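Side-chain contacts in yfhH hypothetical protein (Bacillus subtilis, PDB 1SF9), which is of unknown function, belongs to the DUF1811 family, forms a homodimer and has been proposed as a putative transcriptional regulator: residues I57-L60 against A61-R65; Y73-P77 against E78-P82. One frame throughout, in Å; residues are numbered along the deposited sequence.

Interaction 1. Residues I57-L60 against A61-R65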
loop_
_atom_site.group_PDB
_atom_site.type_symbol
_atom_site.label_atom_id
_atom_site.label_comp_id
_atom_site.label_asym_id
_atom_site.label_seq_id
_atom_site.Cartn_x
_atom_site.Cartn_y
_atom_site.Cartn_z
ATOM N N ILE A 57 10.476 -16.299 -1.703
ATOM C CA ILE A 57 9.766 -15.458 -0.757
ATOM C C ILE A 57 10.112 -13.974 -0.671
ATOM O O ILE A 57 9.204 -13.149 -0.622
ATOM C CB ILE A 57 9.825 -16.047 0.671
ATOM C CG1 ILE A 57 9.625 -17.564 0.616
ATOM C CG2 ILE A 57 8.720 -15.435 1.531
ATOM C CD1 ILE A 57 8.268 -18.022 0.077
ATOM N N ASN A 58 11.408 -13.669 -0.623
ATOM C CA ASN A 58 11.860 -12.281 -0.536
ATOM C C ASN A 58 11.281 -11.489 -1.703
ATOM O O ASN A 58 10.607 -10.462 -1.503
ATOM C CB ASN A 58 13.391 -12.212 -0.582
ATOM C CG ASN A 58 13.984 -12.984 -1.751
ATOM O OD1 ASN A 58 13.841 -14.210 -1.843
ATOM N ND2 ASN A 58 14.659 -12.270 -2.654
ATOM N N GLU A 59 11.547 -11.976 -2.914
ATOM C CA GLU A 59 11.048 -11.317 -4.117
ATOM C C GLU A 59 9.523 -11.251 -4.157
ATOM O O GLU A 59 8.953 -10.233 -4.567
ATOM C CB GLU A 59 11.560 -12.011 -5.378
ATOM C CG GLU A 59 11.182 -11.243 -6.606
ATOM C CD GLU A 59 11.630 -9.791 -6.523
ATOM O OE1 GLU A 59 11.045 -8.947 -7.227
ATOM O OE2 GLU A 59 12.571 -9.499 -5.752
ATOM N N LEU A 60 8.853 -12.325 -3.743
ATOM C CA LEU A 60 7.403 -12.308 -3.725
ATOM C C LEU A 60 6.954 -11.139 -2.848
ATOM O O LEU A 60 6.030 -10.413 -3.193
ATOM C CB LEU A 60 6.834 -13.616 -3.158
ATOM C CG LEU A 60 5.344 -13.707 -2.850
ATOM C CD1 LEU A 60 4.530 -13.425 -4.140
ATOM C CD2 LEU A 60 5.001 -15.119 -2.310
ATOM N N ALA A 61 7.625 -10.947 -1.716
ATOM C CA ALA A 61 7.230 -9.871 -0.815
ATOM C C ALA A 61 7.453 -8.490 -1.427
ATOM O O ALA A 61 6.625 -7.602 -1.255
ATOM C CB ALA A 61 7.995 -9.997 0.527
ATOM N N VAL A 62 8.559 -8.315 -2.136
ATOM C CA VAL A 62 8.838 -7.025 -2.781
ATOM C C VAL A 62 7.740 -6.721 -3.803
ATOM O O VAL A 62 7.220 -5.612 -3.850
ATOM C CB VAL A 62 10.196 -7.066 -3.509
ATOM C CG1 VAL A 62 10.361 -5.854 -4.414
ATOM C CG2 VAL A 62 11.316 -7.101 -2.497
ATOM N N LEU A 63 7.379 -7.722 -4.600
ATOM C CA LEU A 63 6.336 -7.553 -5.621
ATOM C C LEU A 63 4.994 -7.280 -4.971
ATOM O O LEU A 63 4.259 -6.415 -5.423
ATOM C CB LEU A 63 6.234 -8.809 -6.497
ATOM C CG LEU A 63 7.429 -8.983 -7.444
ATOM C CD1 LEU A 63 7.495 -10.430 -7.949
ATOM C CD2 LEU A 63 7.278 -8.014 -8.627
ATOM N N GLU A 64 4.669 -7.987 -3.882
ATOM C CA GLU A 64 3.366 -7.754 -3.257
ATOM C C GLU A 64 3.296 -6.375 -2.625
ATOM O O GLU A 64 2.240 -5.782 -2.602
ATOM C CB GLU A 64 3.038 -8.821 -2.209
ATOM C CG GLU A 64 2.802 -10.223 -2.823
ATOM C CD GLU A 64 1.612 -10.285 -3.756
ATOM O OE1 GLU A 64 0.716 -9.424 -3.653
ATOM O OE2 GLU A 64 1.566 -11.220 -4.597
ATOM N N ARG A 65 4.405 -5.860 -2.108
ATOM C CA ARG A 65 4.330 -4.504 -1.575
ATOM C C ARG A 65 4.064 -3.515 -2.714
ATOM O O ARG A 65 3.360 -2.527 -2.508
ATOM C CB ARG A 65 5.601 -4.128 -0.818
ATOM C CG ARG A 65 5.623 -4.831 0.548
ATOM C CD ARG A 65 6.751 -4.374 1.464
ATOM N NE ARG A 65 8.091 -4.711 0.996
ATOM C CZ ARG A 65 8.716 -5.863 1.256
ATOM N NH1 ARG A 65 9.941 -6.069 0.801
ATOM N NH2 ARG A 65 8.109 -6.818 1.954
#

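Interaction 2. Residues Y73-P77 against E78-P82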
loop_
_atom_site.group_PDB
_atom_site.type_symbol
_atom_site.label_atom_id
_atom_site.label_comp_id
_atom_site.label_asym_id
_atom_site.label_seq_id
_atom_site.Cartn_x
_atom_site.Cartn_y
_atom_site.Cartn_z
ATOM N N TYR A 73 -3.508 3.428 -5.673
ATOM C CA TYR A 73 -3.685 4.487 -6.665
ATOM C C TYR A 73 -4.943 4.344 -7.497
ATOM O O TYR A 73 -5.358 5.294 -8.156
ATOM C CB TYR A 73 -2.451 4.593 -7.573
ATOM C CG TYR A 73 -1.317 5.351 -6.922
ATOM C CD1 TYR A 73 -0.381 4.687 -6.108
ATOM C CD2 TYR A 73 -1.196 6.739 -7.065
ATOM C CE1 TYR A 73 0.624 5.383 -5.453
ATOM C CE2 TYR A 73 -0.181 7.441 -6.418
ATOM C CZ TYR A 73 0.722 6.752 -5.610
ATOM O OH TYR A 73 1.680 7.464 -4.944
ATOM N N LEU A 74 -5.551 3.161 -7.475
ATOM C CA LEU A 74 -6.802 2.918 -8.196
ATOM C C LEU A 74 -7.989 3.390 -7.376
ATOM O O LEU A 74 -9.053 3.686 -7.913
ATOM C CB LEU A 74 -6.992 1.429 -8.452
ATOM C CG LEU A 74 -6.289 0.851 -9.674
ATOM C CD1 LEU A 74 -6.508 -0.661 -9.692
ATOM C CD2 LEU A 74 -6.870 1.485 -10.947
ATOM N N LEU A 75 -7.806 3.445 -6.060
ATOM C CA LEU A 75 -8.870 3.849 -5.161
ATOM C C LEU A 75 -9.020 5.370 -5.080
ATOM O O LEU A 75 -8.180 6.119 -5.584
ATOM C CB LEU A 75 -8.608 3.238 -3.780
ATOM C CG LEU A 75 -8.578 1.698 -3.828
ATOM C CD1 LEU A 75 -8.046 1.121 -2.528
ATOM C CD2 LEU A 75 -9.990 1.171 -4.099
ATOM N N ASN A 76 -10.101 5.832 -4.468
ATOM C CA ASN A 76 -10.324 7.265 -4.345
ATOM C C ASN A 76 -10.210 7.618 -2.873
ATOM O O ASN A 76 -10.999 7.157 -2.054
ATOM C CB ASN A 76 -11.716 7.645 -4.863
ATOM C CG ASN A 76 -11.944 9.165 -4.899
ATOM O OD1 ASN A 76 -11.178 9.951 -4.317
ATOM N ND2 ASN A 76 -13.015 9.584 -5.576
ATOM N N PRO A 77 -9.212 8.435 -2.516
ATOM C CA PRO A 77 -9.047 8.811 -1.115
ATOM C C PRO A 77 -10.325 9.337 -0.473
ATOM O O PRO A 77 -10.538 9.145 0.713
ATOM C CB PRO A 77 -7.944 9.878 -1.158
ATOM C CG PRO A 77 -7.165 9.529 -2.389
ATOM C CD PRO A 77 -8.230 9.123 -3.376
ATOM N N GLU A 78 -11.189 9.992 -1.245
ATOM C CA GLU A 78 -12.406 10.530 -0.641
ATOM C C GLU A 78 -13.414 9.480 -0.194
ATOM O O GLU A 78 -14.398 9.803 0.478
ATOM C CB GLU A 78 -13.067 11.572 -1.562
ATOM C CG GLU A 78 -13.266 11.157 -2.993
ATOM C CD GLU A 78 -13.725 12.319 -3.872
ATOM O OE1 GLU A 78 -13.020 13.352 -3.926
ATOM O OE2 GLU A 78 -14.789 12.203 -4.511
ATOM N N ASP A 79 -13.167 8.219 -0.533
ATOM C CA ASP A 79 -14.065 7.157 -0.093
ATOM C C ASP A 79 -13.678 6.642 1.298
ATOM O O ASP A 79 -14.284 5.697 1.810
ATOM C CB ASP A 79 -14.064 5.989 -1.070
ATOM C CG ASP A 79 -14.658 6.356 -2.415
ATOM O OD1 ASP A 79 -15.504 7.268 -2.458
ATOM O OD2 ASP A 79 -14.284 5.720 -3.410
ATOM N N TYR A 80 -12.676 7.276 1.903
ATOM C CA TYR A 80 -12.194 6.911 3.229
ATOM C C TYR A 80 -12.439 8.102 4.127
ATOM O O TYR A 80 -12.237 9.253 3.727
ATOM C CB TYR A 80 -10.766 6.511 3.159
ATOM C CG TYR A 80 -10.645 5.296 2.268
ATOM C CD1 TYR A 80 -10.693 4.023 2.831
ATOM C CD2 TYR A 80 -10.496 5.461 0.890
ATOM C CE1 TYR A 80 -10.609 2.900 2.011
ATOM C CE2 TYR A 80 -10.416 4.338 0.066
ATOM C CZ TYR A 80 -10.477 3.055 0.626
ATOM O OH TYR A 80 -10.419 1.961 -0.175
ATOM N N SER A 81 -12.875 7.844 5.352
ATOM C CA SER A 81 -13.219 8.946 6.219
ATOM C C SER A 81 -12.468 9.113 7.511
ATOM O O SER A 81 -12.371 8.174 8.268
ATOM C CB SER A 81 -14.703 8.852 6.613
ATOM O OG SER A 81 -15.545 8.777 5.488
ATOM N N PRO A 82 -11.929 10.314 7.776
ATOM C CA PRO A 82 -11.227 10.531 9.040
ATOM C C PRO A 82 -12.261 10.250 10.157
ATOM O O PRO A 82 -13.434 10.645 10.057
ATOM C CB PRO A 82 -10.845 12.009 8.966
ATOM C CG PRO A 82 -10.549 12.196 7.518
ATOM C CD PRO A 82 -11.612 11.381 6.806
HETATM O O HOH W 1 -12.431 4.052 -3.680
#

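Interaction 1. Residues I57-L60 against A61-R65
L60 lies alongside the side chain of E64, one helical turn further on, the two pointing the same way. Its CD1 packs alongside the acidic arm, 3.7 Å from E64 OE2 and 3.9 Å from E64 CG. L60 CG stands anti to its own backbone N (chi1 170°), whereas E64 CG is anti to its carbonyl carbon; E64 CG therefore leans back over the preceding turn and comes within 3.3 Å of L60 O. That same oxygen accepts the E64 N-H, with N to O at 2.9 Å. E59 and L63 meet differently, their side chains crossing at a slant. In the E59 conformer described, one of two deposited, OE1 is 3.6 Å from L63 CG; this is an approach to hydrocarbon, and a doubtful one given the disorder. The firmer part is L63 N to E59 O, 3.0 Å and nearly straight at 169°, with L63 CG packed 3.5 Å from that carbonyl oxygen. L63 is the buried residue here, touching L44 and K47 of helix 34-53. Cutting it back to an alanine is likely to open a gap against L44 and K47 of that helix. A61 N and V62 N donate to I57 O and N58 O in the same i to i+4 pattern. L60 and E64 both touch A48, so this first stretch of helix 57-74 presents one face to helix 34-53, in a helical hairpin.

Interaction 2. Residues Y73-P77 against E78-P82
Two consecutive i to i+3 backbone bonds, D79 N to N76 O at 2.9 Å and Y80 N to P77 O at 3.1 Å, wind the chain into a short 3-10 turn, each donor lying well above the plane of the carbonyl it meets. N76 leads into the turn, its side chain folding toward the E78 backbone. OD1 accepts the E78 N-H at 3.1 Å, the bond of an Asx turn, but OD1 is modelled too close to E78 CG and its place is less sure. On D79 the carboxylate swings back instead: CG is anti to the carbonyl carbon (chi1 -67°), which sets OD2 3.5 Å from N76 CB. A water joins the same two residues, accepting from N76 N at 3.0 Å and donating to D79 OD2. Y80 turns its ring back under the turn. The oxygens of N76 and P77 both lie at the ring's edge, N76 O being 3.4 Å from CD2, while the hydroxyl reaches past them to L75, where OH is 3.4 Å from CD1. L75 and Y80 also share I121 as a neighbour, L75 touches S122, and Y80 packs on I97 and L100 of strand 94-101. The turn thus carries the chain from the end of helix 57-74 across to the sheet, and S81 N bonds to Y86 OH at strand 85-88.

Overall arrangement
Both contacts are local and both draw on helix 57-74: interaction 1 near its start, interaction 2 where it ends and the chain turns off toward strand 85-88. Their centres are 25 Å apart, on opposite sides of the chain's centre, and their nearest atoms stay about 9 Å apart without touching. Interaction 1 belongs to the helical part, against helix 34-53, whereas interaction 2 leads over to the antiparallel sheet; the helix between them links the two. A bound platinum ion is about 9 Å from the V62 side chain and about 13 Å from that of L75, so neither contact forms its site.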